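Local structure of transcriptional activator TenA-1 (Sulfolobus solfataricus P2, 2QZC) at residues 28-34 with 147-153; 141-146 with 159-164; 106-110 with 210-214. The protein probably acts as a TenA-like thiaminase, an enzyme of the heme oxygenase-like fold that would break down thiamin or related compounds. One frame throughout, in Å; residues are numbered along the deposited sequence. Where two conformers were deposited one is given.

Contact 1: residues 28-34 with 147-153; sequences ILKMRDG and YVIDSPN
R32 and Y147 meet through the aliphatic part of the arginine, which runs across one face of the tyrosine ring. R32 CD stands almost over the middle, 4.2 Å from the centroid of the Y147 ring and 12° off the normal, a CH-pi contact. R32 CB and CG approach CE2 and CZ of the same ring. CG of R32 is anti to its own N (chi1 175°), and a bend at chi2 (61°) carries the chain over the ring and on toward D150. The guanidinium stands well off the ring face, so any cation-pi attraction to Y147 is weak at most. D150 O and S151 N lie over one guanidinium face. R32 NH1 comes to 3.4 Å from D150 O, but the geometry is too poor for a hydrogen bond. A water accepts from R32 NE at 3.3 Å and donates to Y147 O and to D150 OD2. A leucine in place of R32 lacks NE and would probably leave the water less firmly held, the Y147 face less covered and D150 without a positive charge nearby.

The one direct hydrogen bond runs from S151 OG to M31 O, 2.7 Å long and in the carbonyl plane. S151 OG also accepts from N153 N at 3.1 Å, which makes an ST turn and fixes the hydroxyl. N153 in turn caps Y156 N at the start of helix 154-164. I28 CG2 lies 3.8 Å from V148 CG2, and M31 CB packs on V148 CG1. The end of helix 26-32 is thus joined to the turn by one direct bond, the R32-Y147 contact and packing on V148. R32 and D150 carry opposite charges without touching, so their attraction is probably modest, and the water provides the link.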
loop_
_atom_site.group_PDB
_atom_site.type_symbol
_atom_site.label_atom_id
_atom_site.label_comp_id
_atom_site.label_asym_id
_atom_site.label_seq_id
_atom_site.Cartn_x
_atom_site.Cartn_y
_atom_site.Cartn_z
ATOM N N ILE A 28 -7.720 7.140 -28.949
ATOM C CA ILE A 28 -8.327 8.246 -28.206
ATOM C C ILE A 28 -9.182 9.150 -29.101
ATOM O O ILE A 28 -10.279 9.564 -28.690
ATOM C CB ILE A 28 -7.236 9.075 -27.498
ATOM C CG1 ILE A 28 -6.640 8.198 -26.380
ATOM C CG2 ILE A 28 -7.762 10.444 -26.984
ATOM C CD1 ILE A 28 -5.266 8.728 -25.920
ATOM N N LEU A 29 -8.691 9.453 -30.302
ATOM C CA LEU A 29 -9.467 10.261 -31.258
ATOM C C LEU A 29 -10.774 9.573 -31.601
ATOM O O LEU A 29 -11.810 10.250 -31.723
ATOM C CB LEU A 29 -8.659 10.525 -32.529
ATOM C CG LEU A 29 -7.316 11.253 -32.382
ATOM C CD1 LEU A 29 -6.602 11.498 -33.762
ATOM C CD2 LEU A 29 -7.471 12.545 -31.572
ATOM N N LYS A 30 -10.761 8.240 -31.715
ATOM C CA LYS A 30 -11.969 7.466 -32.017
ATOM C C LYS A 30 -12.895 7.374 -30.809
ATOM O O LYS A 30 -14.109 7.236 -30.979
ATOM C CB LYS A 30 -11.663 6.107 -32.610
ATOM C CG LYS A 30 -10.934 6.202 -33.947
ATOM C CD LYS A 30 -10.747 4.864 -34.622
ATOM C CE LYS A 30 -12.046 4.393 -35.292
ATOM N NZ LYS A 30 -12.585 5.330 -36.367
HETATM N N MSE A 31 -12.350 7.428 -29.582
HETATM C CA MSE A 31 -13.221 7.549 -28.395
HETATM C C MSE A 31 -13.935 8.913 -28.390
HETATM O O MSE A 31 -15.129 9.002 -28.103
HETATM C CB MSE A 31 -12.472 7.346 -27.054
HETATM C CG MSE A 31 -12.184 5.914 -26.785
HETATM SE SE MSE A 31 -11.708 5.632 -24.911
HETATM C CE MSE A 31 -10.112 6.531 -24.907
ATOM N N ARG A 32 -13.182 9.960 -28.696
ATOM C CA ARG A 32 -13.699 11.337 -28.677
ATOM C C ARG A 32 -14.800 11.519 -29.719
ATOM O O ARG A 32 -15.782 12.204 -29.411
ATOM C CB ARG A 32 -12.581 12.360 -28.903
ATOM C CG ARG A 32 -13.034 13.835 -29.016
ATOM C CD ARG A 32 -13.701 14.330 -27.792
ATOM N NE ARG A 32 -14.167 15.705 -27.958
ATOM C CZ ARG A 32 -15.286 16.062 -28.591
ATOM N NH1 ARG A 32 -16.078 15.178 -29.197
ATOM N NH2 ARG A 32 -15.610 17.358 -28.655
ATOM N N ASP A 33 -14.651 10.964 -30.919
ATOM C CA ASP A 33 -15.735 11.107 -31.944
ATOM C C ASP A 33 -16.772 10.012 -31.847
ATOM O O ASP A 33 -17.713 9.966 -32.632
ATOM C CB ASP A 33 -15.182 11.315 -33.366
ATOM C CG ASP A 33 -14.556 10.114 -33.991
ATOM O OD1 ASP A 33 -14.653 8.990 -33.510
ATOM O OD2 ASP A 33 -13.942 10.320 -35.079
ATOM N N GLY A 34 -16.581 9.081 -30.917
ATOM C CA GLY A 34 -17.493 7.984 -30.675
ATOM C C GLY A 34 -17.424 6.833 -31.626
ATOM O O GLY A 34 -18.161 5.865 -31.412
ATOM N N TYR A 147 -10.097 15.281 -22.272
ATOM C CA TYR A 147 -10.425 15.370 -23.685
ATOM C C TYR A 147 -11.651 14.538 -24.057
ATOM O O TYR A 147 -12.618 15.023 -24.673
ATOM C CB TYR A 147 -9.224 14.953 -24.515
ATOM C CG TYR A 147 -9.420 15.010 -26.003
ATOM C CD1 TYR A 147 -9.618 16.212 -26.657
ATOM C CD2 TYR A 147 -9.365 13.854 -26.764
ATOM C CE1 TYR A 147 -9.785 16.240 -28.067
ATOM C CE2 TYR A 147 -9.520 13.867 -28.140
ATOM C CZ TYR A 147 -9.720 15.053 -28.789
ATOM O OH TYR A 147 -9.867 15.015 -30.171
ATOM N N VAL A 148 -11.631 13.272 -23.666
ATOM C CA VAL A 148 -12.660 12.321 -24.038
ATOM C C VAL A 148 -14.006 12.542 -23.352
ATOM O O VAL A 148 -15.043 12.071 -23.870
ATOM C CB VAL A 148 -12.124 10.867 -23.854
ATOM C CG1 VAL A 148 -13.173 9.749 -24.168
ATOM C CG2 VAL A 148 -10.876 10.639 -24.729
ATOM N N ILE A 149 -14.036 13.284 -22.238
ATOM C CA ILE A 149 -15.319 13.574 -21.538
ATOM C C ILE A 149 -16.333 14.281 -22.439
ATOM O O ILE A 149 -17.527 14.166 -22.189
ATOM C CB ILE A 149 -15.072 14.362 -20.207
ATOM C CG1 ILE A 149 -16.286 14.321 -19.275
ATOM C CG2 ILE A 149 -14.564 15.780 -20.470
ATOM C CD1 ILE A 149 -16.675 12.952 -18.801
ATOM N N ASP A 150 -15.853 14.988 -23.469
ATOM C CA ASP A 150 -16.741 15.661 -24.422
ATOM C C ASP A 150 -17.289 14.755 -25.517
ATOM O O ASP A 150 -18.025 15.231 -26.392
ATOM C CB ASP A 150 -16.035 16.862 -25.038
ATOM C CG ASP A 150 -15.727 17.934 -24.008
ATOM O OD1 ASP A 150 -16.494 18.102 -23.033
ATOM O OD2 ASP A 150 -14.702 18.604 -24.180
ATOM N N SER A 151 -16.921 13.473 -25.529
ATOM C CA SER A 151 -17.466 12.521 -26.486
ATOM C C SER A 151 -18.992 12.498 -26.479
ATOM O O SER A 151 -19.593 12.585 -25.420
ATOM C CB SER A 151 -17.015 11.092 -26.125
ATOM O OG SER A 151 -17.423 10.146 -27.109
ATOM N N PRO A 152 -19.611 12.311 -27.661
ATOM C CA PRO A 152 -21.049 12.099 -27.676
ATOM C C PRO A 152 -21.459 10.669 -27.293
ATOM O O PRO A 152 -22.636 10.393 -27.143
ATOM C CB PRO A 152 -21.382 12.379 -29.139
ATOM C CG PRO A 152 -20.247 11.921 -29.876
ATOM C CD PRO A 152 -19.064 12.329 -29.020
ATOM N N ASN A 153 -20.477 9.773 -27.116
ATOM C CA ASN A 153 -20.710 8.362 -26.826
ATOM C C ASN A 153 -20.840 8.145 -25.327
ATOM O O ASN A 153 -19.920 8.519 -24.571
ATOM C CB ASN A 153 -19.532 7.566 -27.381
ATOM C CG ASN A 153 -19.765 6.097 -27.306
ATOM O OD1 ASN A 153 -19.658 5.507 -26.230
ATOM N ND2 ASN A 153 -20.088 5.490 -28.426
HETATM O O HOH W 1 -12.765 17.673 -25.745
#

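Contact 2: residues 141-146 with 159-164; sequences YSIVGD and WASFYA
Y141 turns the edge of its ring to the face of Y163, an edge-to-face pair with planes at 80° and centroids 5.2 Å apart. Y141 CD2 makes the approach, 3.7 Å from Y163 CZ. W159 completes the cluster: its CZ2 is 3.7 Å from Y141 CE2, with the two rings oblique. W159 CG lies trans to the main-chain N (chi1 174°), which brings the indole to V144 and Y141. V144 CG1 meets the W159 indole at its edge, 3.8 Å from CH2. Y141 OH is hydrogen-bonded to Y44.

Close packing continues at G145, whose CA is 4.4 Å from A160 CA. A side chain at G145 would run into Y163 CB, and its absence lets the axes of segments 141-146 and 159-164 come within 7.5 Å, with a crossing angle of -126°. Two consecutive helices, 127-148 and 154-164, pack here at a steep angle within the all-helical heme oxygenase-like fold.

Toward solvent the contact is looser and polar. D146 OD1 comes no nearer than 3.8 Å to A164 CA. A water bridges the gap, donating to D146 OD1 at 2.8 Å and to A164 O. D146 OD1 also forms a salt bridge with K169.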
loop_
_atom_site.group_PDB
_atom_site.type_symbol
_atom_site.label_atom_id
_atom_site.label_comp_id
_atom_site.label_asym_id
_atom_site.label_seq_id
_atom_site.Cartn_x
_atom_site.Cartn_y
_atom_site.Cartn_z
ATOM N N TYR A 141 -3.389 9.732 -18.429
ATOM C CA TYR A 141 -4.828 9.448 -18.376
ATOM C C TYR A 141 -5.653 10.635 -17.847
ATOM O O TYR A 141 -6.809 10.801 -18.243
ATOM C CB TYR A 141 -5.133 8.153 -17.615
ATOM C CG TYR A 141 -5.084 6.898 -18.469
ATOM C CD1 TYR A 141 -4.018 6.637 -19.352
ATOM C CD2 TYR A 141 -6.102 5.980 -18.419
ATOM C CE1 TYR A 141 -3.962 5.461 -20.113
ATOM C CE2 TYR A 141 -6.043 4.806 -19.151
ATOM C CZ TYR A 141 -5.031 4.566 -20.045
ATOM O OH TYR A 141 -5.017 3.397 -20.769
ATOM N N SER A 142 -5.057 11.465 -17.008
ATOM C CA SER A 142 -5.729 12.700 -16.552
ATOM C C SER A 142 -6.035 13.601 -17.758
ATOM O O SER A 142 -7.173 14.101 -17.914
ATOM C CB SER A 142 -4.852 13.430 -15.543
ATOM O OG SER A 142 -5.579 14.516 -14.972
ATOM N N ILE A 143 -5.041 13.760 -18.643
ATOM C CA ILE A 143 -5.127 14.576 -19.869
ATOM C C ILE A 143 -6.154 13.990 -20.833
ATOM O O ILE A 143 -6.979 14.695 -21.440
ATOM C CB ILE A 143 -3.718 14.673 -20.565
ATOM C CG1 ILE A 143 -2.836 15.613 -19.749
ATOM C CG2 ILE A 143 -3.795 15.169 -22.032
ATOM C CD1 ILE A 143 -1.425 15.657 -20.233
ATOM N N VAL A 144 -6.070 12.695 -21.024
ATOM C CA VAL A 144 -6.955 12.006 -21.941
ATOM C C VAL A 144 -8.399 12.059 -21.464
ATOM O O VAL A 144 -9.308 12.276 -22.271
ATOM C CB VAL A 144 -6.481 10.550 -22.167
ATOM C CG1 VAL A 144 -7.520 9.709 -22.958
ATOM C CG2 VAL A 144 -5.098 10.542 -22.848
ATOM N N GLY A 145 -8.616 11.863 -20.174
ATOM C CA GLY A 145 -9.961 11.953 -19.617
ATOM C C GLY A 145 -10.567 13.328 -19.824
ATOM O O GLY A 145 -11.753 13.423 -20.194
ATOM N N ASP A 146 -9.783 14.395 -19.649
ATOM C CA ASP A 146 -10.294 15.773 -19.888
ATOM C C ASP A 146 -10.729 15.977 -21.340
ATOM O O ASP A 146 -11.635 16.794 -21.608
ATOM C CB ASP A 146 -9.256 16.829 -19.550
ATOM C CG ASP A 146 -8.930 16.891 -18.077
ATOM O OD1 ASP A 146 -9.675 16.358 -17.215
ATOM O OD2 ASP A 146 -7.879 17.504 -17.790
ATOM N N TRP A 159 -16.404 6.282 -19.204
ATOM C CA TRP A 159 -15.005 5.918 -18.931
ATOM C C TRP A 159 -14.203 7.152 -18.569
ATOM O O TRP A 159 -13.483 7.165 -17.556
ATOM C CB TRP A 159 -14.414 5.246 -20.174
ATOM C CG TRP A 159 -12.924 4.949 -20.078
ATOM C CD1 TRP A 159 -12.337 3.827 -19.550
ATOM C CD2 TRP A 159 -11.874 5.759 -20.575
ATOM N NE1 TRP A 159 -10.987 3.929 -19.636
ATOM C CE2 TRP A 159 -10.655 5.098 -20.250
ATOM C CE3 TRP A 159 -11.816 7.008 -21.192
ATOM C CZ2 TRP A 159 -9.408 5.634 -20.578
ATOM C CZ3 TRP A 159 -10.596 7.562 -21.476
ATOM C CH2 TRP A 159 -9.387 6.859 -21.187
ATOM N N ALA A 160 -14.324 8.206 -19.381
ATOM C CA ALA A 160 -13.575 9.441 -19.174
ATOM C C ALA A 160 -13.917 10.161 -17.886
ATOM O O ALA A 160 -13.035 10.800 -17.287
ATOM C CB ALA A 160 -13.721 10.400 -20.372
ATOM N N SER A 161 -15.162 10.023 -17.416
ATOM C CA SER A 161 -15.609 10.756 -16.222
ATOM C C SER A 161 -14.799 10.395 -15.001
ATOM O O SER A 161 -14.592 11.257 -14.145
ATOM C CB SER A 161 -17.102 10.553 -15.970
ATOM O OG SER A 161 -17.375 9.224 -15.561
ATOM N N PHE A 162 -14.313 9.146 -14.910
ATOM C CA PHE A 162 -13.448 8.805 -13.791
ATOM C C PHE A 162 -12.124 9.609 -13.812
ATOM O O PHE A 162 -11.727 10.221 -12.817
ATOM C CB PHE A 162 -13.167 7.330 -13.723
ATOM C CG PHE A 162 -12.153 6.989 -12.674
ATOM C CD1 PHE A 162 -12.370 7.364 -11.329
ATOM C CD2 PHE A 162 -10.950 6.377 -13.021
ATOM C CE1 PHE A 162 -11.401 7.099 -10.345
ATOM C CE2 PHE A 162 -9.998 6.087 -12.043
ATOM C CZ PHE A 162 -10.226 6.454 -10.702
ATOM N N TYR A 163 -11.478 9.628 -14.973
ATOM C CA TYR A 163 -10.199 10.309 -15.125
ATOM C C TYR A 163 -10.292 11.825 -15.113
ATOM O O TYR A 163 -9.298 12.482 -14.813
ATOM C CB TYR A 163 -9.469 9.774 -16.369
ATOM C CG TYR A 163 -9.257 8.283 -16.268
ATOM C CD1 TYR A 163 -8.355 7.776 -15.370
ATOM C CD2 TYR A 163 -9.973 7.383 -17.031
ATOM C CE1 TYR A 163 -8.180 6.419 -15.210
ATOM C CE2 TYR A 163 -9.780 6.010 -16.887
ATOM C CZ TYR A 163 -8.871 5.534 -15.985
ATOM O OH TYR A 163 -8.663 4.166 -15.839
ATOM N N ALA A 164 -11.473 12.362 -15.467
ATOM C CA ALA A 164 -11.759 13.800 -15.424
ATOM C C ALA A 164 -12.213 14.264 -14.022
ATOM O O ALA A 164 -12.319 15.479 -13.790
ATOM C CB ALA A 164 -12.853 14.146 -16.488
HETATM O O HOH W 2 -11.701 17.554 -15.750
#

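Contact 3: residues 106-110 with 210-214; sequences TGYNL and DPTVY
Y108 and Y214 exchange two backbone hydrogen bonds. Y108 N gives to Y214 O at 2.9 Å. Y214 N gives to Y108 O at 3.0 Å. The C-terminal carboxylate thus has one oxygen held by a main-chain N-H. V213 N lies close to Y108 O at a poor angle, and its weak bond is to P211 O.

Two waters serve other polar atoms. One accepts from G107 N and is hydrogen-bonded to T212 OG1. The other accepts from L110 N and donates to P211 O at 2.7 Å. Helix 38-63 supplies Q47, which receives N109 N and gives to G107 O. N109 OD1 caps N112 N, while N109 ND2 gives to Y43 OH. Y108 OH is bonded to D54.

The Y214 ring lies beside L110, with L110 CD1 over one face, 4.1 Å from its centroid. The leucine chain is set opposite its main-chain N (chi1 175°), and this lays the branch along the ring. G107 has no side chain, and one would strike T212 O; its CA sits 3.2 Å from T212 O. Two residues of the tail, V213 and Y214, stand opposite the single residue Y108, which is a classic beta bulge in an otherwise helical protein.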
loop_
_atom_site.group_PDB
_atom_site.type_symbol
_atom_site.label_atom_id
_atom_site.label_comp_id
_atom_site.label_asym_id
_atom_site.label_seq_id
_atom_site.Cartn_x
_atom_site.Cartn_y
_atom_site.Cartn_z
ATOM N N THR A 106 -8.343 -14.337 -19.384
ATOM C CA THR A 106 -7.777 -13.797 -20.638
ATOM C C THR A 106 -6.277 -13.582 -20.401
ATOM O O THR A 106 -5.870 -13.158 -19.334
ATOM C CB THR A 106 -8.436 -12.479 -21.031
ATOM O OG1 THR A 106 -9.851 -12.712 -21.191
ATOM C CG2 THR A 106 -7.888 -11.952 -22.366
ATOM N N GLY A 107 -5.466 -13.950 -21.376
ATOM C CA GLY A 107 -4.031 -13.729 -21.245
ATOM C C GLY A 107 -3.666 -12.282 -21.511
ATOM O O GLY A 107 -4.495 -11.448 -21.893
ATOM N N TYR A 108 -2.415 -11.959 -21.266
ATOM C CA TYR A 108 -1.897 -10.659 -21.621
ATOM C C TYR A 108 -1.518 -10.650 -23.111
ATOM O O TYR A 108 -1.044 -11.656 -23.630
ATOM C CB TYR A 108 -0.583 -10.372 -20.905
ATOM C CG TYR A 108 -0.590 -10.278 -19.386
ATOM C CD1 TYR A 108 -0.362 -11.410 -18.625
ATOM C CD2 TYR A 108 -0.769 -9.077 -18.732
ATOM C CE1 TYR A 108 -0.289 -11.342 -17.246
ATOM C CE2 TYR A 108 -0.726 -8.990 -17.348
ATOM C CZ TYR A 108 -0.470 -10.124 -16.613
ATOM O OH TYR A 108 -0.386 -10.088 -15.235
ATOM N N ASN A 109 -1.703 -9.521 -23.788
ATOM C CA ASN A 109 -0.999 -9.348 -25.051
ATOM C C ASN A 109 0.493 -9.015 -24.743
ATOM O O ASN A 109 0.882 -8.756 -23.589
ATOM C CB ASN A 109 -1.671 -8.370 -25.994
ATOM C CG ASN A 109 -1.730 -6.936 -25.502
ATOM O OD1 ASN A 109 -0.820 -6.456 -24.836
ATOM N ND2 ASN A 109 -2.827 -6.231 -25.860
ATOM N N LEU A 110 1.344 -9.090 -25.757
ATOM C CA LEU A 110 2.782 -8.928 -25.532
ATOM C C LEU A 110 3.099 -7.563 -24.937
ATOM O O LEU A 110 3.916 -7.476 -23.998
ATOM C CB LEU A 110 3.546 -9.097 -26.855
ATOM C CG LEU A 110 5.061 -8.850 -26.810
ATOM C CD1 LEU A 110 5.741 -9.706 -25.777
ATOM C CD2 LEU A 110 5.701 -9.069 -28.199
ATOM N N ASP A 210 -4.499 -7.693 -30.615
ATOM C CA ASP A 210 -3.351 -8.609 -30.633
ATOM C C ASP A 210 -3.585 -9.892 -29.840
ATOM O O ASP A 210 -4.354 -9.906 -28.892
ATOM C CB ASP A 210 -2.094 -7.964 -30.063
ATOM C CG ASP A 210 -1.423 -6.971 -30.975
ATOM O OD1 ASP A 210 -1.730 -6.921 -32.210
ATOM O OD2 ASP A 210 -0.506 -6.283 -30.452
ATOM N N PRO A 211 -2.885 -10.992 -30.203
ATOM C CA PRO A 211 -3.022 -12.246 -29.455
ATOM C C PRO A 211 -2.788 -12.109 -27.950
ATOM O O PRO A 211 -1.785 -11.535 -27.532
ATOM C CB PRO A 211 -1.930 -13.134 -30.044
ATOM C CG PRO A 211 -1.785 -12.636 -31.457
ATOM C CD PRO A 211 -1.994 -11.149 -31.376
ATOM N N THR A 212 -3.693 -12.675 -27.174
ATOM C CA THR A 212 -3.652 -12.607 -25.711
ATOM C C THR A 212 -3.147 -13.924 -25.126
ATOM O O THR A 212 -3.833 -14.587 -24.368
ATOM C CB THR A 212 -5.023 -12.200 -25.186
ATOM O OG1 THR A 212 -6.020 -13.114 -25.700
ATOM C CG2 THR A 212 -5.418 -10.761 -25.602
ATOM N N VAL A 213 -1.921 -14.244 -25.480
ATOM C CA VAL A 213 -1.322 -15.562 -25.174
ATOM C C VAL A 213 -0.282 -15.575 -24.060
ATOM O O VAL A 213 0.159 -16.654 -23.680
ATOM C CB VAL A 213 -0.750 -16.206 -26.457
ATOM C CG1 VAL A 213 -1.868 -16.437 -27.494
ATOM C CG2 VAL A 213 0.367 -15.384 -27.087
ATOM N N TYR A 214 0.099 -14.403 -23.535
ATOM C CA TYR A 214 1.116 -14.302 -22.508
ATOM C C TYR A 214 0.538 -14.350 -21.112
ATOM O O TYR A 214 -0.653 -14.225 -20.871
ATOM C CB TYR A 214 1.954 -13.024 -22.725
ATOM C CG TYR A 214 2.765 -13.061 -23.969
ATOM C CD1 TYR A 214 2.235 -12.690 -25.184
ATOM C CD2 TYR A 214 4.093 -13.539 -23.907
ATOM C CE1 TYR A 214 3.034 -12.802 -26.373
ATOM C CE2 TYR A 214 4.867 -13.628 -25.030
ATOM C CZ TYR A 214 4.338 -13.266 -26.238
ATOM O OH TYR A 214 5.209 -13.395 -27.314
ATOM O OXT TYR A 214 1.316 -14.555 -20.168
HETATM O O HOH W 3 -6.823 -15.174 -23.842
HETATM O O HOH W 4 0.357 -10.041 -28.379
#

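From the N terminus, helix 26-32 comes first. Its end meets residues 147-153, so contact 1 closes a loop of 112 residues, mostly helical. Segment 106-110 lies within that loop, and its partner is the C-terminal tail, so contacts 1 and 3 cross. Contact 2 closes a short loop of 12 residues: the end of helix 127-148, the turn and the start of helix 154-164. It crosses contact 1 and is nested in the loop closed by contact 3. Contacts 1 and 2 share helix 127-148 and touch, for example where I28 meets V144. Contact 3 is separate, its centre about 26 Å from each of theirs, and ties the chain end to the start of helix 110-125.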